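Local coordinates for extracellular solute-binding protein, family 1 (Bifidobacterium longum subsp. infantis ATCC 15697, PDB 3QUF) that probably captures a solute, perhaps a sugar, outside the cell and delivers it to an ABC-type importer, at residues 352-355 against 356-359; 184-187 against 188-192; 243-247 against 248-252. All coordinates share one frame; numbering follows the deposited sequence. Where two conformers were deposited one is given.

Contact 1 (352-355 against 356-359); sequences AELK and DVVD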
# COMPACT_ATOMS: atom_id res chain seq x y z
N ALA A 352 12.32 -16.26 -4.62
CA ALA A 352 11.91 -16.90 -5.87
C ALA A 352 10.41 -16.85 -6.14
O ALA A 352 9.98 -16.57 -7.26
CB ALA A 352 12.37 -18.37 -5.91
N GLU A 353 9.62 -17.12 -5.11
CA GLU A 353 8.18 -17.18 -5.29
C GLU A 353 7.60 -15.80 -5.66
O GLU A 353 6.52 -15.73 -6.26
CB GLU A 353 7.51 -17.67 -3.99
CG GLU A 353 7.95 -19.07 -3.56
CD GLU A 353 9.25 -19.13 -2.70
OE1 GLU A 353 10.03 -18.16 -2.60
OE2 GLU A 353 9.46 -20.21 -2.09
N LEU A 354 8.29 -14.73 -5.29
CA LEU A 354 7.80 -13.37 -5.54
C LEU A 354 8.47 -12.73 -6.76
O LEU A 354 8.24 -11.57 -7.06
CB LEU A 354 8.06 -12.51 -4.31
CG LEU A 354 7.27 -12.87 -3.05
CD1 LEU A 354 7.79 -12.08 -1.86
CD2 LEU A 354 5.82 -12.59 -3.29
N LYS A 355 9.30 -13.49 -7.49
CA LYS A 355 10.08 -12.84 -8.56
C LYS A 355 9.19 -12.18 -9.59
O LYS A 355 9.44 -11.03 -9.92
CB LYS A 355 11.00 -13.81 -9.26
CG LYS A 355 11.89 -13.12 -10.30
CD LYS A 355 12.81 -14.12 -10.98
CE LYS A 355 13.75 -13.44 -11.99
NZ LYS A 355 14.43 -12.28 -11.37
N ASP A 356 8.17 -12.88 -10.08
CA ASP A 356 7.19 -12.33 -11.07
C ASP A 356 6.53 -11.07 -10.54
O ASP A 356 6.56 -10.01 -11.19
CB ASP A 356 6.13 -13.39 -11.46
CG ASP A 356 5.07 -12.87 -12.52
OD1 ASP A 356 5.42 -12.19 -13.52
OD2 ASP A 356 3.86 -13.21 -12.36
N VAL A 357 5.94 -11.16 -9.35
CA VAL A 357 5.22 -10.01 -8.82
C VAL A 357 6.15 -8.81 -8.61
O VAL A 357 5.79 -7.68 -8.89
CB VAL A 357 4.32 -10.36 -7.60
CG1 VAL A 357 3.19 -11.28 -8.05
CG2 VAL A 357 5.06 -10.98 -6.48
N VAL A 358 7.37 -9.05 -8.15
CA VAL A 358 8.30 -7.95 -7.97
C VAL A 358 8.82 -7.41 -9.29
O VAL A 358 8.76 -6.19 -9.53
CB VAL A 358 9.43 -8.33 -7.03
CG1 VAL A 358 10.52 -7.26 -6.97
CG2 VAL A 358 8.81 -8.58 -5.63
N ASP A 359 9.36 -8.28 -10.14
CA ASP A 359 9.98 -7.79 -11.37
C ASP A 359 8.99 -7.25 -12.40
O ASP A 359 9.31 -6.29 -13.09
CB ASP A 359 10.80 -8.86 -12.04
CG ASP A 359 12.10 -9.18 -11.31
OD1 ASP A 359 12.43 -8.54 -10.27
OD2 ASP A 359 12.75 -10.11 -11.79
O HOH W 1 7.91 -15.78 -9.48
O HOH W 2 5.58 -13.85 -8.15
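K355 and D359, four residues apart and so one turn along the helix, meet on its more exposed side: the lysine ammonium NZ lies 2.8 Å from the carboxylate oxygen OD2 of D359 in a salt bridge. The two side chains cross at a slant. K355 sets off with CG opposite its own backbone N (chi1 -175°), runs straight as far as CE and bends only at the last torsion, which turns NZ onto the carboxylate. The ammonium arrives on the syn side of OD2, 16° out of the carboxylate plane, and the same oxygen also rests 3.5 Å from K355 CG, so this one oxygen touches the lysine's aliphatic part as well as its ammonium. Beneath this pair the backbone is joined in the same i to i+4 step, D359 N donating to K355 O.

L354 and V357 face the interior instead. Methyl CD2 of the leucine reaches CG2 of the valine at 3.7 Å, the two side chains crossing at an angle, while V358 N donates to L354 O at 2.9 Å to begin the regular bonding. CG2 of V358 lies 3.4 Å from that same L354 O. V281 of strand 279-282 touches both L354 and V357, whereas V358 packs on P350.

Two waters bridge the opening turn: one donates to A352 O and accepts from D356 N, the other does likewise between E353 O and V357 N, satisfying amides that precede the regular bonds. Helix 355-362 is thus an amphipathic surface helix, with an i to i+4 lysine-aspartate salt bridge outside, V357, and L354 just before the helix, against strand 279-282, and a first turn bridged by water.

Contact 2 (184-187 against 188-192); sequences TQIA and GSFTG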
# COMPACT_ATOMS: atom_id res chain seq x y z
N THR A 184 -11.13 -5.51 8.25
CA THR A 184 -10.15 -4.55 8.74
C THR A 184 -9.76 -3.49 7.71
O THR A 184 -9.21 -2.46 8.06
CB THR A 184 -8.85 -5.27 9.08
OG1 THR A 184 -8.52 -6.16 8.01
CG2 THR A 184 -9.00 -6.05 10.39
N GLN A 185 -10.02 -3.79 6.45
CA GLN A 185 -9.66 -2.88 5.39
C GLN A 185 -10.47 -3.17 4.14
O GLN A 185 -11.12 -4.22 4.04
CB GLN A 185 -8.16 -3.02 5.08
CG GLN A 185 -7.79 -4.42 4.72
CD GLN A 185 -6.31 -4.62 4.46
OE1 GLN A 185 -5.50 -3.69 4.56
NE2 GLN A 185 -5.95 -5.84 4.11
N ILE A 186 -10.42 -2.24 3.21
CA ILE A 186 -10.99 -2.44 1.87
C ILE A 186 -10.36 -3.74 1.35
O ILE A 186 -9.16 -3.96 1.51
CB ILE A 186 -10.63 -1.25 0.98
CG1 ILE A 186 -11.25 0.02 1.59
CG2 ILE A 186 -11.08 -1.44 -0.45
CD1 ILE A 186 -12.73 -0.03 1.61
N ALA A 187 -11.17 -4.58 0.68
CA ALA A 187 -10.70 -5.86 0.18
C ALA A 187 -9.55 -5.68 -0.80
O ALA A 187 -9.63 -4.87 -1.74
CB ALA A 187 -11.84 -6.64 -0.51
N GLY A 188 -8.50 -6.45 -0.60
CA GLY A 188 -7.36 -6.43 -1.51
C GLY A 188 -7.71 -6.87 -2.94
O GLY A 188 -7.21 -6.32 -3.91
N SER A 189 -8.58 -7.86 -3.07
CA SER A 189 -9.00 -8.32 -4.42
C SER A 189 -9.74 -7.23 -5.19
O SER A 189 -9.52 -7.02 -6.39
CB SER A 189 -9.87 -9.61 -4.33
OG SER A 189 -11.07 -9.42 -3.57
N PHE A 190 -10.64 -6.54 -4.50
CA PHE A 190 -11.35 -5.43 -5.08
C PHE A 190 -10.37 -4.34 -5.49
O PHE A 190 -10.47 -3.79 -6.58
CB PHE A 190 -12.37 -4.83 -4.10
CG PHE A 190 -13.03 -3.61 -4.62
CD1 PHE A 190 -14.10 -3.69 -5.52
CD2 PHE A 190 -12.53 -2.36 -4.29
CE1 PHE A 190 -14.68 -2.56 -6.03
CE2 PHE A 190 -13.13 -1.21 -4.82
CZ PHE A 190 -14.19 -1.33 -5.69
N THR A 191 -9.41 -4.04 -4.62
CA THR A 191 -8.45 -2.97 -4.93
C THR A 191 -7.63 -3.34 -6.16
O THR A 191 -7.38 -2.47 -7.01
CB THR A 191 -7.57 -2.67 -3.73
OG1 THR A 191 -8.44 -2.25 -2.65
CG2 THR A 191 -6.56 -1.56 -4.02
N GLY A 192 -7.25 -4.61 -6.26
CA GLY A 192 -6.51 -5.09 -7.44
C GLY A 192 -7.31 -4.95 -8.72
O GLY A 192 -6.79 -4.60 -9.79
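A187 O, at the N-cap position, is the acceptor that starts helix 188-199: T191 N donates to it at 3.0 Å with an N-H...O angle of 157°, the amide tilted 19° from the carbonyl plane. The hydroxyl of T191 sits beside this bond, with OG1 also 3.0 Å from A187 O. Its torsion (chi1 -60°) places OG1 next to the threonine's own backbone N, and hence on the side where the carbonyl of the preceding turn lies.

Apolar groups close round this junction. CG2 of I186 comes to 3.5 Å from T191 OG1, the isoleucine and threonine side chains meeting at about a right angle, and the same methyl approaches the F190 ring obliquely, 4.2 Å from CD2. A187 CB lies 4.1 Å from F190 CB, so the root of the phenylalanine stays near the cap while its ring leads away from it.

A second shell holds the loop that enters the helix. Q387 uses both ends of its amide, accepting from A187 N and donating to Q185 O. S189 OG is hydrogen-bonded to both E180 and W229. Around F190 the aromatic neighbours are varied: its ring stacks with F226, meets W229 edge-to-face and joins W222 at an inclined angle.

All six touching residues are buried. The junction meets helix 223-234 through W229 and V225, helix 376-391 through Q387, and strand 295-305, whose N296 donates to G188 O.

Contact 3 (243-247 against 248-252); sequences VGLSA and DQVKQ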
# COMPACT_ATOMS: atom_id res chain seq x y z
N VAL A 243 -17.50 -13.52 5.10
CA VAL A 243 -17.74 -12.33 5.92
C VAL A 243 -17.50 -12.66 7.37
O VAL A 243 -18.03 -13.67 7.87
CB VAL A 243 -19.17 -11.75 5.82
CG1 VAL A 243 -19.32 -10.57 6.82
CG2 VAL A 243 -19.45 -11.31 4.41
N GLY A 244 -16.72 -11.83 8.04
CA GLY A 244 -16.42 -12.00 9.45
C GLY A 244 -15.12 -12.74 9.70
O GLY A 244 -14.61 -12.75 10.81
N LEU A 245 -14.57 -13.39 8.67
CA LEU A 245 -13.27 -14.08 8.86
C LEU A 245 -12.13 -13.10 9.05
O LEU A 245 -12.05 -12.08 8.37
CB LEU A 245 -12.95 -15.02 7.71
CG LEU A 245 -13.81 -16.22 7.40
CD1 LEU A 245 -13.13 -17.05 6.30
CD2 LEU A 245 -14.05 -17.08 8.64
N SER A 246 -11.22 -13.41 9.95
CA SER A 246 -9.99 -12.64 10.11
C SER A 246 -8.94 -13.13 9.12
O SER A 246 -9.10 -14.19 8.54
CB SER A 246 -9.43 -12.83 11.51
OG SER A 246 -9.09 -14.19 11.72
N ALA A 247 -7.88 -12.33 8.97
CA ALA A 247 -6.73 -12.66 8.13
C ALA A 247 -6.14 -13.98 8.57
O ALA A 247 -5.79 -14.82 7.75
CB ALA A 247 -5.67 -11.57 8.21
N ASP A 248 -5.99 -14.17 9.88
CA ASP A 248 -5.45 -15.43 10.41
C ASP A 248 -6.32 -16.66 10.10
O ASP A 248 -5.81 -17.74 9.75
CB ASP A 248 -5.14 -15.32 11.92
CG ASP A 248 -3.95 -14.41 12.22
OD1 ASP A 248 -3.10 -14.18 11.32
OD2 ASP A 248 -3.84 -13.90 13.37
N GLN A 249 -7.64 -16.50 10.14
CA GLN A 249 -8.53 -17.61 9.78
C GLN A 249 -8.41 -17.99 8.30
O GLN A 249 -8.39 -19.17 7.94
CB GLN A 249 -9.99 -17.29 10.12
CG GLN A 249 -10.31 -17.38 11.63
CD GLN A 249 -11.70 -16.85 11.94
OE1 GLN A 249 -12.08 -15.76 11.51
NE2 GLN A 249 -12.46 -17.63 12.71
N VAL A 250 -8.30 -17.00 7.44
CA VAL A 250 -8.08 -17.27 6.03
C VAL A 250 -6.77 -18.04 5.84
O VAL A 250 -6.74 -19.05 5.13
CB VAL A 250 -8.13 -15.97 5.20
CG1 VAL A 250 -7.69 -16.20 3.78
CG2 VAL A 250 -9.56 -15.43 5.22
N LYS A 251 -5.73 -17.58 6.51
CA LYS A 251 -4.41 -18.18 6.37
C LYS A 251 -4.42 -19.63 6.84
O LYS A 251 -3.84 -20.50 6.22
CB LYS A 251 -3.35 -17.38 7.11
CG LYS A 251 -1.93 -18.00 6.99
CD LYS A 251 -0.80 -17.03 7.24
CE LYS A 251 -0.61 -16.72 8.69
NZ LYS A 251 0.62 -15.86 8.89
N GLN A 252 -5.13 -19.87 7.94
CA GLN A 252 -5.29 -21.23 8.46
C GLN A 252 -5.97 -22.14 7.45
O GLN A 252 -5.55 -23.26 7.28
CB GLN A 252 -6.05 -21.17 9.78
CG GLN A 252 -5.15 -20.84 10.94
CD GLN A 252 -4.39 -22.08 11.45
OE1 GLN A 252 -4.75 -23.21 11.13
NE2 GLN A 252 -3.32 -21.87 12.21
O HOH W 3 -13.31 -14.14 13.07
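Q249 OE1 is gripped from the loop side by the backbone N of S246, 2.9 Å away, and by a water at 2.6 Å from OE1 that also donates to G244 O. The hydrogen bond from S246 N is nearly straight (167°), and S246 N lies in the carbonyl plane on a lone pair of OE1. In return, Q249 N donates to S246 OG at 3.2 Å. For this S246 holds its hydroxyl in the cleft flanked by its own N and carbonyl carbon (chi1 62°), facing the first turn. An alanine here, lacking OG, would probably leave the backbone N of Q249 without its side-chain acceptor and the helix start less firmly capped.

Backbone bonds take over directly afterwards: V250 N donates to S246 O and K251 N to A247 O.

L245 flanks the polar exchange, crossing both Q249 and V250 at about a right angle. Its CD2 lies 3.7 Å from Q249 OE1, and its CD1 4.1 Å from V250 CG2. Both L245 and V250 continue onto L179, and V250 also reaches strand 259-264 at L259 and M262, while the ammonium of K251 forms salt bridges with D268 and D271.

The reciprocal S246 and Q249 bonds are a capping box, with serine as the N-cap of helix 247-255, a classic N-terminal helix-capping motif formed here at the protein surface.

In the fold
From the N terminus, contact 2 comes first, turning the loop after strand 176-178 into helix 188-199. Contact 3 follows, bringing the loop beyond helix 223-234 into helix 247-255, and contact 1 comes last, leading from the loop after strand 340-341 into helix 355-362. The three are strictly in series: none nests in or crosses another. Contacts 2 and 3 are neighbours, their centres about 14 Å apart and their nearest atoms about 6 Å, and the loop after strand 176-178, whose end belongs to contact 2, also touches contact 3 through L179, D181 and N183. Contact 1 stands about 21 Å from contact 2 and 25 Å from contact 3, centre to centre, packed against strand 279-282 of the mixed sheet.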